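Local coordinates for glycine betaine, L-proline ABC transporter, glycine/betaine/L-proline-binding protein (ProX) (Borrelia burgdorferi, PDB 3TMG) that binds glycine betaine and probably serves as the substrate-binding component of an ABC transporter for such amines, at residues V34-M42 against W270-F279. Numbering follows the deposited sequence.
Sequences VLKVVFEKM and WVPEKYKTLF
Apolar packing of the C-terminal segment 270-279 against the C-terminal half of helix 26-41, centred on Met42 and Phe279, closes one outer corner of a two-lobed periplasmic-binding-protein fold, away from the betaine pocket. Eight of the eleven residues that meet here are buried, and just one direct hydrogen bond crosses. Met42 lies against Tyr275: a bend at chi3 brings its CE over the centre of the ring, 3.9 Å from the centroid and 8° off the normal, a CH-pi contact. SD stands farther above the same ring, 4.7 Å from its centroid, which makes this a Met-aromatic pair as well; Met42 CG meets Tyr275 CD1. Met42 thus packs on one face of the ring, while the Tyr275 hydroxyl is hydrogen-bonded to Asp223 of helix 222-230. Val38 is wedged between three residues, its CG1 meeting Val271 CG1 at 3.7 Å and Phe279 CZ at 3.9 Å while CG2 faces the edge of Trp270. One helical turn earlier Val34 CG1, placed anti to the backbone N (chi1 167°), touches Trp270 CZ3 at 3.6 Å, again near the indole plane. Val267 of helix 264-268 backs both Val38 and Phe279. On the solvent-exposed side Lys41 passes obliquely across Phe279, and its bends at chi3 and chi4 bring Lys41 CE to 3.4 Å from Phe279 CD2 and the ammonium to Leu278. There Lys41 NZ donates to the carbonyl O of Leu278 at 3.2 Å, tilted 30° from the carbonyl plane, and one water bridges the same two atoms.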
ATOM      1  N   VAL A  34      13.238  -1.293  -1.813  1.00 12.56           N
ATOM      2  CA  VAL A  34      14.138  -0.108  -1.940  1.00 13.46           C
ATOM      3  C   VAL A  34      14.862   0.164  -0.611  1.00 14.24           C
ATOM      4  O   VAL A  34      16.083   0.276  -0.606  1.00 14.88           O
ATOM      5  CB  VAL A  34      13.395   1.159  -2.390  1.00 12.97           C
ATOM      6  CG1 VAL A  34      14.278   2.425  -2.212  1.00 13.82           C
ATOM      7  CG2 VAL A  34      13.001   1.010  -3.848  1.00 12.91           C
ATOM      8  N   LEU A  35      14.124   0.239   0.502  1.00 14.26           N
ATOM      9  CA  LEU A  35      14.771   0.470   1.798  1.00 15.63           C
ATOM     10  C   LEU A  35      15.712  -0.664   2.211  1.00 16.32           C
ATOM     11  O   LEU A  35      16.785  -0.435   2.812  1.00 17.01           O
ATOM     12  CB  LEU A  35      13.757   0.809   2.880  1.00 15.94           C
ATOM     13  CG  LEU A  35      13.204   2.246   2.816  1.00 16.51           C
ATOM     14  CD1 LEU A  35      12.396   2.558   4.073  1.00 18.06           C
ATOM     15  CD2 LEU A  35      14.265   3.350   2.654  1.00 17.07           C
ATOM     16  N   LYS A  36      15.353  -1.897   1.854  1.00 15.64           N
ATOM     17  CA  LYS A  36      16.267  -2.988   2.093  1.00 16.20           C
ATOM     18  C   LYS A  36      17.641  -2.719   1.422  1.00 16.41           C
ATOM     19  O   LYS A  36      18.699  -2.910   2.028  1.00 17.05           O
ATOM     20  CB  LYS A  36      15.658  -4.287   1.570  1.00 16.08           C
ATOM     21  CG  LYS A  36      16.542  -5.487   1.868  1.00 17.84           C
ATOM     22  CD  LYS A  36      15.806  -6.733   1.396  1.00 18.10           C
ATOM     23  CE  LYS A  36      16.801  -7.677   0.831  1.00 20.07           C
ATOM     24  NZ  LYS A  36      16.842  -8.866   1.700  1.00 21.91           N
ATOM     25  N   VAL A  37      17.608  -2.317   0.159  1.00 15.93           N
ATOM     26  CA  VAL A  37      18.829  -2.000  -0.614  1.00 16.79           C
ATOM     27  C   VAL A  37      19.611  -0.837   0.018  1.00 17.73           C
ATOM     28  O   VAL A  37      20.823  -0.913   0.184  1.00 18.83           O
ATOM     29  CB  VAL A  37      18.477  -1.726  -2.098  1.00 16.29           C
ATOM     30  CG1 VAL A  37      19.700  -1.220  -2.858  1.00 17.38           C
ATOM     31  CG2 VAL A  37      17.962  -3.023  -2.733  1.00 15.69           C
ATOM     32  N   VAL A  38      18.902   0.221   0.402  1.00 17.33           N
ATOM     33  CA  VAL A  38      19.510   1.357   1.094  1.00 18.49           C
ATOM     34  C   VAL A  38      20.249   0.921   2.384  1.00 19.59           C
ATOM     35  O   VAL A  38      21.456   1.239   2.552  1.00 20.44           O
ATOM     36  CB  VAL A  38      18.442   2.420   1.396  1.00 17.70           C
ATOM     37  CG1 VAL A  38      19.032   3.516   2.255  1.00 18.82           C
ATOM     38  CG2 VAL A  38      17.884   2.971   0.086  1.00 17.29           C
ATOM     39  N   PHE A  39      19.567   0.160   3.258  1.00 19.18           N
ATOM     40  CA  PHE A  39      20.200  -0.332   4.490  1.00 20.39           C
ATOM     41  C   PHE A  39      21.393  -1.272   4.215  1.00 21.77           C
ATOM     42  O   PHE A  39      22.412  -1.215   4.908  1.00 22.83           O
ATOM     43  CB  PHE A  39      19.194  -0.994   5.419  1.00 20.03           C
ATOM     44  CG  PHE A  39      18.356  -0.037   6.194  1.00 20.02           C
ATOM     45  CD1 PHE A  39      18.944   0.908   7.034  1.00 21.15           C
ATOM     46  CD2 PHE A  39      16.963  -0.095   6.136  1.00 19.19           C
ATOM     47  CE1 PHE A  39      18.149   1.798   7.765  1.00 21.26           C
ATOM     48  CE2 PHE A  39      16.181   0.773   6.869  1.00 19.33           C
ATOM     49  CZ  PHE A  39      16.770   1.732   7.686  1.00 19.60           C
ATOM     50  N   GLU A  40      21.274  -2.143   3.214  1.00 21.68           N
ATOM     51  CA  GLU A  40      22.407  -2.976   2.812  1.00 23.11           C
ATOM     52  C   GLU A  40      23.625  -2.147   2.427  1.00 24.59           C
ATOM     53  O   GLU A  40      24.759  -2.489   2.842  1.00 25.45           O
ATOM     54  CB  GLU A  40      22.062  -3.928   1.678  1.00 22.77           C
ATOM     55  CG  GLU A  40      21.118  -5.040   2.104  1.00 22.85           C
ATOM     56  CD  GLU A  40      20.611  -5.888   0.940  1.00 23.35           C
ATOM     57  OE1 GLU A  40      20.763  -5.515  -0.243  1.00 23.47           O
ATOM     58  OE2 GLU A  40      20.042  -6.958   1.216  1.00 23.64           O
ATOM     59  N   LYS A  41      23.412  -1.093   1.636  1.00 23.75           N
ATOM     60  CA  LYS A  41      24.536  -0.251   1.220  1.00 25.66           C
ATOM     61  C   LYS A  41      25.175   0.486   2.387  1.00 27.18           C
ATOM     62  O   LYS A  41      26.383   0.778   2.344  1.00 28.84           O
ATOM     63  CB  LYS A  41      24.153   0.692   0.106  1.00 25.05           C
ATOM     64  CG  LYS A  41      24.123  -0.025  -1.228  1.00 25.37           C
ATOM     65  CD  LYS A  41      23.353   0.777  -2.248  1.00 25.47           C
ATOM     66  CE  LYS A  41      24.234   1.883  -2.820  1.00 27.32           C
ATOM     67  NZ  LYS A  41      25.606   1.358  -3.095  1.00 28.97           N
ATOM     68  N   MET A  42      24.369   0.766   3.422  1.00 26.71           N
ATOM     69  CA  MET A  42      24.859   1.269   4.711  1.00 27.44           C
ATOM     70  C   MET A  42      25.506   0.204   5.615  1.00 28.86           C
ATOM     71  O   MET A  42      25.981   0.538   6.710  1.00 29.96           O
ATOM     72  CB  MET A  42      23.743   1.976   5.496  1.00 26.90           C
ATOM     73  CG  MET A  42      23.179   3.210   4.816  1.00 25.79           C
ATOM     74  SD  MET A  42      21.639   3.841   5.509  1.00 24.89           S
ATOM     75  CE  MET A  42      22.052   4.061   7.254  1.00 26.08           C
ATOM     76  N   TRP A 270      17.916  10.444   2.110  1.00 21.58           N
ATOM     77  CA  TRP A 270      17.283   9.655   3.158  1.00 20.47           C
ATOM     78  C   TRP A 270      18.261   9.201   4.198  1.00 21.33           C
ATOM     79  O   TRP A 270      17.855   8.596   5.217  1.00 20.97           O
ATOM     80  CB  TRP A 270      16.555   8.436   2.594  1.00 18.60           C
ATOM     81  CG  TRP A 270      15.547   8.718   1.483  1.00 17.52           C
ATOM     82  CD1 TRP A 270      14.801   9.875   1.233  1.00 17.42           C
ATOM     83  CD2 TRP A 270      15.129   7.751   0.478  1.00 16.65           C
ATOM     84  NE1 TRP A 270      13.972   9.685   0.127  1.00 16.62           N
ATOM     85  CE2 TRP A 270      14.153   8.415  -0.367  1.00 16.27           C
ATOM     86  CE3 TRP A 270      15.492   6.402   0.193  1.00 16.04           C
ATOM     87  CZ2 TRP A 270      13.573   7.765  -1.456  1.00 15.61           C
ATOM     88  CZ3 TRP A 270      14.872   5.764  -0.874  1.00 15.38           C
ATOM     89  CH2 TRP A 270      13.931   6.425  -1.675  1.00 15.15           C
ATOM     90  N   VAL A 271      19.557   9.427   3.934  1.00 22.68           N
ATOM     91  CA  VAL A 271      20.593   8.776   4.747  1.00 23.75           C
ATOM     92  C   VAL A 271      21.437   9.809   5.508  1.00 25.90           C
ATOM     93  O   VAL A 271      21.587  10.948   5.042  1.00 26.52           O
ATOM     94  CB  VAL A 271      21.495   7.762   3.946  1.00 23.91           C
ATOM     95  CG1 VAL A 271      20.677   6.710   3.211  1.00 22.38           C
ATOM     96  CG2 VAL A 271      22.508   8.445   3.009  1.00 24.83           C
ATOM     97  N   PRO A 272      22.004   9.416   6.669  1.00 27.16           N
ATOM     98  CA  PRO A 272      22.853  10.371   7.395  1.00 29.51           C
ATOM     99  C   PRO A 272      24.053  10.799   6.549  1.00 31.37           C
ATOM    100  O   PRO A 272      24.538  10.036   5.700  1.00 30.51           O
ATOM    101  CB  PRO A 272      23.324   9.551   8.625  1.00 29.87           C
ATOM    102  CG  PRO A 272      22.227   8.546   8.823  1.00 27.77           C
ATOM    103  CD  PRO A 272      21.854   8.157   7.421  1.00 26.57           C
ATOM    104  N   GLU A 273      24.525  12.015   6.807  1.00 33.91           N
ATOM    105  CA  GLU A 273      25.655  12.625   6.110  1.00 36.64           C
ATOM    106  C   GLU A 273      26.809  11.653   5.867  1.00 37.08           C
ATOM    107  O   GLU A 273      27.287  11.493   4.745  1.00 36.84           O
ATOM    108  CB  GLU A 273      26.139  13.840   6.937  1.00 39.46           C
ATOM    109  CG  GLU A 273      27.280  14.620   6.316  1.00 43.26           C
ATOM    110  CD  GLU A 273      26.953  15.127   4.929  1.00 44.09           C
ATOM    111  OE1 GLU A 273      25.808  15.555   4.686  1.00 44.36           O
ATOM    112  OE2 GLU A 273      27.862  15.102   4.083  1.00 48.14           O
ATOM    113  N   LYS A 274      27.249  11.037   6.965  1.00 38.83           N
ATOM    114  CA  LYS A 274      28.243   9.967   7.045  1.00 40.22           C
ATOM    115  C   LYS A 274      28.206   8.942   5.881  1.00 37.79           C
ATOM    116  O   LYS A 274      29.243   8.468   5.433  1.00 36.89           O
ATOM    117  CB  LYS A 274      27.863   9.205   8.306  1.00 42.41           C
ATOM    118  CG  LYS A 274      28.910   8.771   9.286  1.00 44.49           C
ATOM    119  CD  LYS A 274      28.247   7.635  10.058  1.00 44.87           C
ATOM    120  CE  LYS A 274      28.498   7.707  11.560  1.00 47.51           C
ATOM    121  NZ  LYS A 274      27.585   6.740  12.244  1.00 47.59           N
ATOM    122  N   TYR A 275      27.004   8.576   5.439  1.00 34.13           N
ATOM    123  CA  TYR A 275      26.781   7.475   4.474  1.00 33.10           C
ATOM    124  C   TYR A 275      26.540   7.911   3.030  1.00 32.45           C
ATOM    125  O   TYR A 275      26.452   7.056   2.137  1.00 31.07           O
ATOM    126  CB  TYR A 275      25.531   6.668   4.868  1.00 30.89           C
ATOM    127  CG  TYR A 275      25.625   5.963   6.187  1.00 31.53           C
ATOM    128  CD1 TYR A 275      26.188   4.694   6.275  1.00 32.08           C
ATOM    129  CD2 TYR A 275      25.179   6.572   7.354  1.00 31.95           C
ATOM    130  CE1 TYR A 275      26.281   4.035   7.492  1.00 33.36           C
ATOM    131  CE2 TYR A 275      25.272   5.935   8.581  1.00 32.64           C
ATOM    132  CZ  TYR A 275      25.802   4.664   8.645  1.00 34.07           C
ATOM    133  OH  TYR A 275      25.903   4.017   9.864  1.00 35.21           O
ATOM    134  N   LYS A 276      26.400   9.217   2.804  1.00 32.72           N
ATOM    135  CA  LYS A 276      25.875   9.699   1.529  1.00 33.11           C
ATOM    136  C   LYS A 276      26.774   9.289   0.366  1.00 34.00           C
ATOM    137  O   LYS A 276      26.275   8.903  -0.697  1.00 33.69           O
ATOM    138  CB  LYS A 276      25.610  11.219   1.522  1.00 33.53           C
ATOM    139  CG  LYS A 276      24.617  11.695   2.564  1.00 33.31           C
ATOM    140  CD  LYS A 276      24.129  13.134   2.293  1.00 34.05           C
ATOM    141  CE  LYS A 276      23.272  13.681   3.427  1.00 33.22           C
ATOM    142  NZ  LYS A 276      21.832  13.288   3.351  1.00 32.86           N
ATOM    143  N   THR A 277      28.086   9.311   0.565  1.00 35.97           N
ATOM    144  CA  THR A 277      28.986   8.966  -0.532  1.00 37.48           C
ATOM    145  C   THR A 277      28.977   7.482  -0.915  1.00 37.11           C
ATOM    146  O   THR A 277      29.383   7.149  -2.031  1.00 37.81           O
ATOM    147  CB  THR A 277      30.422   9.466  -0.326  1.00 40.11           C
ATOM    148  OG1 THR A 277      31.014   8.806   0.798  1.00 40.88           O
ATOM    149  CG2 THR A 277      30.405  10.938  -0.103  1.00 41.85           C
ATOM    150  N   LEU A 278      28.464   6.608  -0.033  1.00 35.67           N
ATOM    151  CA  LEU A 278      28.267   5.188  -0.384  1.00 35.46           C
ATOM    152  C   LEU A 278      27.278   5.010  -1.558  1.00 35.05           C
ATOM    153  O   LEU A 278      27.268   3.977  -2.216  1.00 35.50           O
ATOM    154  CB  LEU A 278      27.832   4.351   0.834  1.00 33.83           C
ATOM    155  CG  LEU A 278      28.825   4.239   2.003  1.00 35.41           C
ATOM    156  CD1 LEU A 278      28.166   3.669   3.254  1.00 34.25           C
ATOM    157  CD2 LEU A 278      30.049   3.401   1.645  1.00 36.01           C
ATOM    158  N   PHE A 279      26.492   6.045  -1.843  1.00 34.80           N
ATOM    159  CA  PHE A 279      25.514   5.987  -2.914  1.00 33.98           C
ATOM    160  C   PHE A 279      25.974   6.647  -4.223  1.00 37.37           C
ATOM    161  O   PHE A 279      25.201   6.736  -5.192  1.00 36.16           O
ATOM    162  CB  PHE A 279      24.168   6.534  -2.415  1.00 31.42           C
ATOM    163  CG  PHE A 279      23.598   5.724  -1.284  1.00 29.21           C
ATOM    164  CD1 PHE A 279      23.944   6.006   0.035  1.00 29.41           C
ATOM    165  CD2 PHE A 279      22.748   4.639  -1.538  1.00 27.30           C
ATOM    166  CE1 PHE A 279      23.432   5.241   1.082  1.00 28.09           C
ATOM    167  CE2 PHE A 279      22.232   3.869  -0.495  1.00 25.86           C
ATOM    168  CZ  PHE A 279      22.566   4.180   0.815  1.00 26.80           C
TER
HETATM  169  O   HOH W   1      26.917   3.016  -5.042  1.00 37.66           O